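Local coordinates for protein intracellular serine protease (Bacillus licheniformis, PDB 4ZOQ) that probably cleaves peptide bonds as a subtilisin-like serine endopeptidase of the lanthipeptide-processing kind, at residues V282-R296 with Y328-M340. Sequence-based numbering, arbitrary orientation.
Sequences VAGTAALVISEYRER and YGEVRAYQALKMM
The flat groups of Tyr293, Arg296 and Glu292 gather around Met340. The methyl CE of Met340 lies at the edge of the Tyr293 ring, near its plane, and touches Tyr293 CB. Over one face of the Arg296 guanidinium sits the Met340 carbonyl oxygen. At its edge, in plane, OE2 of Glu292 is 3.2 Å from Arg296 NE, a salt bridge with a nearly straight hydrogen bond of 168°. The carboxylate is met from above its plane.

The contact lies in the subtilase fold, where the long helix 275-297 is flanked by the short C-terminal helix 333-338. Helix 275-297 carries at its start Ser276, the predicted charge-relay nucleophile. The two run in nearly the same direction, at -24° with axes 9.7 Å apart. No hydrogen bond joins the two segments, so apolar packing carries the contact.

At the Val282 end, this valine and Val331 cross at about a right angle, their CG2 atoms 3.9 Å apart. Thr285 and Val331 meet tip to tip. The OG1 of Thr285 bonds back to Gln281 O in its own helix. CG2 lies anti to the backbone N, with OG1 beside that N; it faces the second helix, 3.6 Å from Ala333 CA. The small Ala333 and Ala336 are consistent with the near backbones here, Thr285 CA being 5.2 Å from Ala333 CA. Ala336 CB also meets CG2 of Val289, whose side chain touches Ile309 of helix 303-313.

Further along, Leu337 and Glu292 cross obliquely, while CD1 of Leu337 only loosely meets CD1 of Leu288. Met340 comes from the direction opposite to Glu292. Its chain bends at the last torsion (chi3 74°), and CE ends 3.6 Å from the Tyr293 backbone N. The Leu337 methyl CD2 lies 3.4 Å from Glu292 OE1.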
ATOM      1  N   VAL B 282      -1.983  -7.947  -4.617  1.00 26.49           N
ATOM      2  CA  VAL B 282      -1.262  -7.683  -5.846  1.00 26.32           C
ATOM      3  C   VAL B 282       0.234  -7.459  -5.560  1.00 26.90           C
ATOM      4  O   VAL B 282       1.095  -7.949  -6.289  1.00 26.80           O
ATOM      5  CB  VAL B 282      -1.868  -6.452  -6.587  1.00 28.48           C
ATOM      6  CG1 VAL B 282      -1.173  -6.218  -7.944  1.00 27.08           C
ATOM      7  CG2 VAL B 282      -3.358  -6.647  -6.766  1.00 24.51           C
ATOM      8  N   ALA B 283       0.543  -6.718  -4.500  1.00 26.53           N
ATOM      9  CA  ALA B 283       1.934  -6.526  -4.130  1.00 27.13           C
ATOM     10  C   ALA B 283       2.572  -7.891  -3.812  1.00 29.62           C
ATOM     11  O   ALA B 283       3.689  -8.185  -4.282  1.00 28.18           O
ATOM     12  CB  ALA B 283       2.056  -5.578  -2.951  1.00 27.00           C
ATOM     13  N   GLY B 284       1.838  -8.728  -3.060  1.00 26.84           N
ATOM     14  CA  GLY B 284       2.283 -10.072  -2.728  1.00 28.57           C
ATOM     15  C   GLY B 284       2.501 -10.902  -3.977  1.00 26.67           C
ATOM     16  O   GLY B 284       3.516 -11.599  -4.103  1.00 25.79           O
ATOM     17  N   THR B 285       1.573 -10.780  -4.924  1.00 27.25           N
ATOM     18  CA  THR B 285       1.702 -11.481  -6.197  1.00 29.00           C
ATOM     19  C   THR B 285       2.929 -10.976  -6.972  1.00 28.31           C
ATOM     20  O   THR B 285       3.672 -11.771  -7.565  1.00 29.17           O
ATOM     21  CB  THR B 285       0.456 -11.317  -7.088  1.00 26.61           C
ATOM     22  OG1 THR B 285      -0.717 -11.771  -6.385  1.00 26.10           O
ATOM     23  CG2 THR B 285       0.626 -12.135  -8.384  1.00 25.02           C
ATOM     24  N   ALA B 286       3.164  -9.665  -6.943  1.00 27.15           N
ATOM     25  CA  ALA B 286       4.342  -9.104  -7.611  1.00 27.88           C
ATOM     26  C   ALA B 286       5.642  -9.669  -7.033  1.00 29.28           C
ATOM     27  O   ALA B 286       6.573 -10.015  -7.775  1.00 29.30           O
ATOM     28  CB  ALA B 286       4.345  -7.597  -7.513  1.00 27.87           C
ATOM     29  N   ALA B 287       5.699  -9.749  -5.703  1.00 28.99           N
ATOM     30  CA  ALA B 287       6.856 -10.322  -5.014  1.00 30.78           C
ATOM     31  C   ALA B 287       7.026 -11.787  -5.429  1.00 27.80           C
ATOM     32  O   ALA B 287       8.149 -12.269  -5.580  1.00 30.62           O
ATOM     33  CB  ALA B 287       6.711 -10.194  -3.499  1.00 27.84           C
ATOM     34  N   LEU B 288       5.920 -12.485  -5.649  1.00 26.05           N
ATOM     35  CA  LEU B 288       6.045 -13.868  -6.108  1.00 31.51           C
ATOM     36  C   LEU B 288       6.674 -13.961  -7.506  1.00 30.60           C
ATOM     37  O   LEU B 288       7.529 -14.816  -7.741  1.00 29.75           O
ATOM     38  CB  LEU B 288       4.688 -14.576  -6.100  1.00 30.63           C
ATOM     39  CG  LEU B 288       4.179 -15.115  -4.770  1.00 31.06           C
ATOM     40  CD1 LEU B 288       2.953 -16.010  -5.027  1.00 30.89           C
ATOM     41  CD2 LEU B 288       5.298 -15.892  -4.051  1.00 29.79           C
ATOM     42  N   VAL B 289       6.247 -13.080  -8.419  1.00 32.12           N
ATOM     43  CA  VAL B 289       6.758 -13.070  -9.787  1.00 29.04           C
ATOM     44  C   VAL B 289       8.243 -12.715  -9.783  1.00 32.67           C
ATOM     45  O   VAL B 289       9.045 -13.386 -10.441  1.00 32.97           O
ATOM     46  CB  VAL B 289       5.987 -12.088 -10.670  1.00 30.32           C
ATOM     47  CG1 VAL B 289       6.744 -11.816 -11.973  1.00 30.08           C
ATOM     48  CG2 VAL B 289       4.605 -12.634 -10.956  1.00 30.05           C
ATOM     49  N   ILE B 290       8.611 -11.691  -9.014  1.00 28.39           N
ATOM     50  CA  ILE B 290      10.006 -11.321  -8.911  1.00 29.42           C
ATOM     51  C   ILE B 290      10.830 -12.513  -8.390  1.00 32.06           C
ATOM     52  O   ILE B 290      11.881 -12.832  -8.947  1.00 29.93           O
ATOM     53  CB  ILE B 290      10.211 -10.083  -7.998  1.00 31.77           C
ATOM     54  CG1 ILE B 290       9.659  -8.822  -8.671  1.00 28.14           C
ATOM     55  CG2 ILE B 290      11.703  -9.887  -7.688  1.00 30.13           C
ATOM     56  CD1 ILE B 290       9.433  -7.663  -7.766  1.00 26.47           C
ATOM     57  N   SER B 291      10.329 -13.198  -7.360  1.00 29.98           N
ATOM     58  CA  SER B 291      11.030 -14.347  -6.798  1.00 32.63           C
ATOM     59  C   SER B 291      11.212 -15.444  -7.863  1.00 34.39           C
ATOM     60  O   SER B 291      12.327 -15.921  -8.094  1.00 31.13           O
ATOM     61  CB  SER B 291      10.257 -14.895  -5.601  1.00 31.93           C
ATOM     62  OG  SER B 291      10.150 -13.917  -4.575  1.00 30.52           O
ATOM     63  N   GLU B 292      10.136 -15.800  -8.566  1.00 32.70           N
ATOM     64  CA  GLU B 292      10.285 -16.829  -9.578  1.00 35.92           C
ATOM     65  C   GLU B 292      11.259 -16.401 -10.687  1.00 35.38           C
ATOM     66  O   GLU B 292      12.127 -17.172 -11.101  1.00 35.72           O
ATOM     67  CB  GLU B 292       8.952 -17.194 -10.202  1.00 33.96           C
ATOM     68  CG  GLU B 292       9.124 -18.206 -11.297  1.00 36.10           C
ATOM     69  CD  GLU B 292       7.954 -19.133 -11.425  1.00 40.61           C
ATOM     70  OE1 GLU B 292       7.373 -19.513 -10.381  1.00 40.89           O
ATOM     71  OE2 GLU B 292       7.625 -19.488 -12.575  1.00 37.75           O
ATOM     72  N   TYR B 293      11.122 -15.167 -11.152  1.00 33.84           N
ATOM     73  CA  TYR B 293      11.940 -14.699 -12.267  1.00 38.35           C
ATOM     74  C   TYR B 293      13.425 -14.709 -11.896  1.00 36.42           C
ATOM     75  O   TYR B 293      14.273 -15.138 -12.677  1.00 36.48           O
ATOM     76  CB  TYR B 293      11.510 -13.287 -12.683  1.00 33.49           C
ATOM     77  CG  TYR B 293      12.161 -12.786 -13.948  1.00 37.68           C
ATOM     78  CD1 TYR B 293      13.471 -12.301 -13.949  1.00 39.77           C
ATOM     79  CD2 TYR B 293      11.466 -12.822 -15.161  1.00 37.40           C
ATOM     80  CE1 TYR B 293      14.069 -11.832 -15.134  1.00 44.48           C
ATOM     81  CE2 TYR B 293      12.045 -12.370 -16.351  1.00 38.46           C
ATOM     82  CZ  TYR B 293      13.342 -11.877 -16.330  1.00 45.01           C
ATOM     83  OH  TYR B 293      13.907 -11.445 -17.502  1.00 47.72           O
ATOM     84  N   ARG B 294      13.727 -14.310 -10.673  1.00 32.94           N
ATOM     85  CA  ARG B 294      15.123 -14.196 -10.269  1.00 34.97           C
ATOM     86  C   ARG B 294      15.680 -15.606 -10.121  1.00 41.53           C
ATOM     87  O   ARG B 294      16.835 -15.881 -10.422  1.00 42.58           O
ATOM     88  CB  ARG B 294      15.220 -13.426  -8.969  1.00 32.67           C
ATOM     89  CG  ARG B 294      14.895 -11.954  -9.104  1.00 35.70           C
ATOM     90  CD  ARG B 294      14.997 -11.235  -7.772  1.00 34.60           C
ATOM     91  NE  ARG B 294      16.385 -11.089  -7.372  1.00 45.53           N
ATOM     92  CZ  ARG B 294      16.784 -10.505  -6.251  1.00 51.62           C
ATOM     93  NH1 ARG B 294      15.885 -10.009  -5.408  1.00 41.01           N
ATOM     94  NH2 ARG B 294      18.087 -10.430  -5.976  1.00 54.23           N
ATOM     95  N   GLU B 295      14.804 -16.517  -9.721  1.00 41.94           N
ATOM     96  CA  GLU B 295      15.177 -17.910  -9.571  1.00 41.86           C
ATOM     97  C   GLU B 295      15.479 -18.574 -10.907  1.00 42.56           C
ATOM     98  O   GLU B 295      16.373 -19.416 -11.006  1.00 40.00           O
ATOM     99  CB  GLU B 295      14.064 -18.669  -8.855  1.00 38.95           C
ATOM    100  CG  GLU B 295      14.469 -20.048  -8.398  1.00 43.51           C
ATOM    101  CD  GLU B 295      13.519 -20.618  -7.373  1.00 41.75           C
ATOM    102  OE1 GLU B 295      13.486 -21.858  -7.250  1.00 45.34           O
ATOM    103  OE2 GLU B 295      12.751 -19.839  -6.766  1.00 40.16           O
ATOM    104  N   ARG B 296      14.769 -18.163 -11.946  1.00 40.15           N
ATOM    105  CA  ARG B 296      14.927 -18.824 -13.221  1.00 41.05           C
ATOM    106  C   ARG B 296      16.101 -18.242 -14.025  1.00 42.10           C
ATOM    107  O   ARG B 296      16.707 -18.956 -14.820  1.00 44.88           O
ATOM    108  CB  ARG B 296      13.640 -18.728 -14.035  1.00 41.46           C
ATOM    109  CG  ARG B 296      12.513 -19.614 -13.499  1.00 43.82           C
ATOM    110  CD  ARG B 296      11.381 -19.624 -14.473  1.00 44.11           C
ATOM    111  NE  ARG B 296      10.276 -20.479 -14.068  1.00 50.34           N
ATOM    112  CZ  ARG B 296      10.187 -21.778 -14.312  1.00 52.19           C
ATOM    113  NH1 ARG B 296      11.181 -22.405 -14.933  1.00 58.44           N
ATOM    114  NH2 ARG B 296       9.110 -22.450 -13.906  1.00 49.03           N
ATOM    115  N   TYR B 328      -7.397  -3.692 -15.685  1.00 32.49           N
ATOM    116  CA  TYR B 328      -7.075  -4.858 -16.518  1.00 31.74           C
ATOM    117  C   TYR B 328      -7.761  -6.105 -15.993  1.00 32.78           C
ATOM    118  O   TYR B 328      -7.761  -7.126 -16.662  1.00 33.90           O
ATOM    119  CB  TYR B 328      -5.568  -5.114 -16.570  1.00 29.11           C
ATOM    120  CG  TYR B 328      -4.785  -4.038 -17.269  1.00 35.99           C
ATOM    121  CD1 TYR B 328      -4.906  -3.852 -18.644  1.00 38.36           C
ATOM    122  CD2 TYR B 328      -3.942  -3.193 -16.564  1.00 34.72           C
ATOM    123  CE1 TYR B 328      -4.203  -2.868 -19.298  1.00 38.07           C
ATOM    124  CE2 TYR B 328      -3.231  -2.188 -17.214  1.00 39.36           C
ATOM    125  CZ  TYR B 328      -3.370  -2.032 -18.581  1.00 41.24           C
ATOM    126  OH  TYR B 328      -2.674  -1.045 -19.245  1.00 53.85           O
ATOM    127  N   GLY B 329      -8.281  -6.048 -14.766  1.00 30.31           N
ATOM    128  CA  GLY B 329      -9.023  -7.172 -14.209  1.00 29.41           C
ATOM    129  C   GLY B 329      -8.496  -7.691 -12.875  1.00 33.31           C
ATOM    130  O   GLY B 329      -7.642  -7.061 -12.205  1.00 34.66           O
ATOM    131  N   GLU B 330      -8.991  -8.859 -12.485  1.00 29.18           N
ATOM    132  CA  GLU B 330      -8.613  -9.446 -11.210  1.00 30.11           C
ATOM    133  C   GLU B 330      -7.320 -10.220 -11.284  1.00 30.67           C
ATOM    134  O   GLU B 330      -7.159 -11.117 -12.131  1.00 29.82           O
ATOM    135  CB  GLU B 330      -9.699 -10.373 -10.708  1.00 31.25           C
ATOM    136  CG  GLU B 330      -9.415 -10.971  -9.338  1.00 29.93           C
ATOM    137  CD  GLU B 330     -10.586 -11.805  -8.881  1.00 36.91           C
ATOM    138  OE1 GLU B 330     -11.630 -11.703  -9.548  1.00 40.67           O
ATOM    139  OE2 GLU B 330     -10.502 -12.511  -7.857  1.00 36.75           O
ATOM    140  N   VAL B 331      -6.376  -9.808 -10.444  1.00 28.37           N
ATOM    141  CA  VAL B 331      -5.112 -10.503 -10.283  1.00 30.55           C
ATOM    142  C   VAL B 331      -5.281 -11.885  -9.648  1.00 29.28           C
ATOM    143  O   VAL B 331      -5.993 -12.039  -8.676  1.00 28.92           O
ATOM    144  CB  VAL B 331      -4.118  -9.663  -9.424  1.00 31.05           C
ATOM    145  CG1 VAL B 331      -2.907 -10.512  -8.987  1.00 27.21           C
ATOM    146  CG2 VAL B 331      -3.675  -8.448 -10.207  1.00 30.13           C
ATOM    147  N   ARG B 332      -4.617 -12.882 -10.209  1.00 30.33           N
ATOM    148  CA  ARG B 332      -4.606 -14.233  -9.639  1.00 34.47           C
ATOM    149  C   ARG B 332      -3.180 -14.732  -9.633  1.00 33.77           C
ATOM    150  O   ARG B 332      -2.590 -14.963 -10.700  1.00 33.71           O
ATOM    151  CB  ARG B 332      -5.516 -15.186 -10.415  1.00 39.62           C
ATOM    152  CG  ARG B 332      -7.013 -14.835 -10.327  1.00 44.41           C
ATOM    153  CD  ARG B 332      -7.788 -15.697 -11.323  1.00 52.37           C
ATOM    154  NE  ARG B 332      -7.306 -15.413 -12.679  1.00 42.87           N
ATOM    155  CZ  ARG B 332      -7.763 -15.994 -13.789  1.00 46.67           C
ATOM    156  NH1 ARG B 332      -8.719 -16.921 -13.700  1.00 45.27           N
ATOM    157  NH2 ARG B 332      -7.249 -15.652 -14.982  1.00 40.33           N
ATOM    158  N   ALA B 333      -2.615 -14.894  -8.439  1.00 35.87           N
ATOM    159  CA  ALA B 333      -1.201 -15.258  -8.315  1.00 31.81           C
ATOM    160  C   ALA B 333      -0.847 -16.550  -9.064  1.00 32.23           C
ATOM    161  O   ALA B 333       0.177 -16.584  -9.738  1.00 31.50           O
ATOM    162  CB  ALA B 333      -0.830 -15.396  -6.843  1.00 25.18           C
ATOM    163  N   TYR B 334      -1.679 -17.595  -8.972  1.00 30.60           N
ATOM    164  CA  TYR B 334      -1.336 -18.864  -9.643  1.00 33.60           C
ATOM    165  C   TYR B 334      -1.324 -18.696 -11.156  1.00 32.27           C
ATOM    166  O   TYR B 334      -0.537 -19.326 -11.836  1.00 32.74           O
ATOM    167  CB  TYR B 334      -2.288 -20.003  -9.246  1.00 32.24           C
ATOM    168  CG  TYR B 334      -3.638 -19.946  -9.906  1.00 34.93           C
ATOM    169  CD1 TYR B 334      -4.688 -19.229  -9.312  1.00 33.80           C
ATOM    170  CD2 TYR B 334      -3.876 -20.607 -11.116  1.00 31.72           C
ATOM    171  CE1 TYR B 334      -5.932 -19.161  -9.909  1.00 37.04           C
ATOM    172  CE2 TYR B 334      -5.105 -20.555 -11.714  1.00 36.07           C
ATOM    173  CZ  TYR B 334      -6.140 -19.828 -11.105  1.00 41.20           C
ATOM    174  OH  TYR B 334      -7.381 -19.764 -11.691  1.00 42.45           O
ATOM    175  N   GLN B 335      -2.188 -17.831 -11.677  1.00 34.60           N
ATOM    176  CA  GLN B 335      -2.215 -17.579 -13.107  1.00 35.56           C
ATOM    177  C   GLN B 335      -0.963 -16.822 -13.510  1.00 37.26           C
ATOM    178  O   GLN B 335      -0.394 -17.066 -14.566  1.00 33.00           O
ATOM    179  CB  GLN B 335      -3.434 -16.760 -13.513  1.00 34.64           C
ATOM    180  CG  GLN B 335      -4.731 -17.515 -13.568  1.00 40.57           C
ATOM    181  CD  GLN B 335      -4.740 -18.657 -14.564  1.00 43.55           C
ATOM    182  OE1 GLN B 335      -3.815 -18.819 -15.386  1.00 41.79           O
ATOM    183  NE2 GLN B 335      -5.842 -19.418 -14.553  1.00 46.02           N
ATOM    184  N   ALA B 336      -0.554 -15.886 -12.652  1.00 35.95           N
ATOM    185  CA  ALA B 336       0.659 -15.109 -12.883  1.00 35.14           C
ATOM    186  C   ALA B 336       1.861 -16.020 -13.049  1.00 35.30           C
ATOM    187  O   ALA B 336       2.642 -15.869 -13.995  1.00 40.44           O
ATOM    188  CB  ALA B 336       0.896 -14.124 -11.724  1.00 29.98           C
ATOM    189  N   LEU B 337       1.986 -16.982 -12.143  1.00 34.81           N
ATOM    190  CA  LEU B 337       3.104 -17.929 -12.161  1.00 38.89           C
ATOM    191  C   LEU B 337       2.937 -18.890 -13.347  1.00 37.76           C
ATOM    192  O   LEU B 337       3.914 -19.285 -13.996  1.00 35.42           O
ATOM    193  CB  LEU B 337       3.191 -18.691 -10.822  1.00 32.78           C
ATOM    194  CG  LEU B 337       3.546 -17.894  -9.553  1.00 30.66           C
ATOM    195  CD1 LEU B 337       3.465 -18.773  -8.349  1.00 30.08           C
ATOM    196  CD2 LEU B 337       4.947 -17.286  -9.626  1.00 32.53           C
ATOM    197  N   LYS B 338       1.688 -19.221 -13.652  1.00 36.03           N
ATOM    198  CA  LYS B 338       1.408 -20.172 -14.720  1.00 40.74           C
ATOM    199  C   LYS B 338       1.797 -19.581 -16.072  1.00 45.59           C
ATOM    200  O   LYS B 338       2.232 -20.303 -16.981  1.00 44.58           O
ATOM    201  CB  LYS B 338      -0.071 -20.552 -14.710  1.00 38.77           C
ATOM    202  CG  LYS B 338      -0.464 -21.690 -15.610  1.00 45.53           C
ATOM    203  CD  LYS B 338      -1.997 -21.780 -15.709  1.00 48.64           C
ATOM    204  CE  LYS B 338      -2.464 -21.660 -17.159  1.00 57.86           C
ATOM    205  NZ  LYS B 338      -3.939 -21.439 -17.270  1.00 63.91           N
ATOM    206  N   MET B 339       1.721 -18.262 -16.200  1.00 41.69           N
ATOM    207  CA  MET B 339       2.150 -17.680 -17.468  1.00 48.18           C
ATOM    208  C   MET B 339       3.629 -17.426 -17.571  1.00 48.13           C
ATOM    209  O   MET B 339       4.086 -16.901 -18.575  1.00 50.39           O
ATOM    210  CB  MET B 339       1.445 -16.391 -17.779  1.00 41.53           C
ATOM    211  CG  MET B 339       0.045 -16.573 -18.275  1.00 52.16           C
ATOM    212  SD  MET B 339      -0.322 -15.047 -19.154  1.00 75.93           S
ATOM    213  CE  MET B 339       0.951 -13.956 -18.447  1.00 42.34           C
ATOM    214  N   MET B 340       4.377 -17.809 -16.548  1.00 49.31           N
ATOM    215  CA  MET B 340       5.824 -17.689 -16.605  1.00 52.14           C
ATOM    216  C   MET B 340       6.469 -19.005 -17.047  1.00 52.67           C
ATOM    217  O   MET B 340       7.700 -19.118 -17.107  1.00 55.77           O
ATOM    218  CB  MET B 340       6.373 -17.268 -15.237  1.00 45.38           C
ATOM    219  CG  MET B 340       5.990 -15.886 -14.800  1.00 43.11           C
ATOM    220  SD  MET B 340       6.623 -15.571 -13.137  1.00 37.49           S
ATOM    221  CE  MET B 340       8.368 -15.368 -13.503  1.00 29.02           C
TER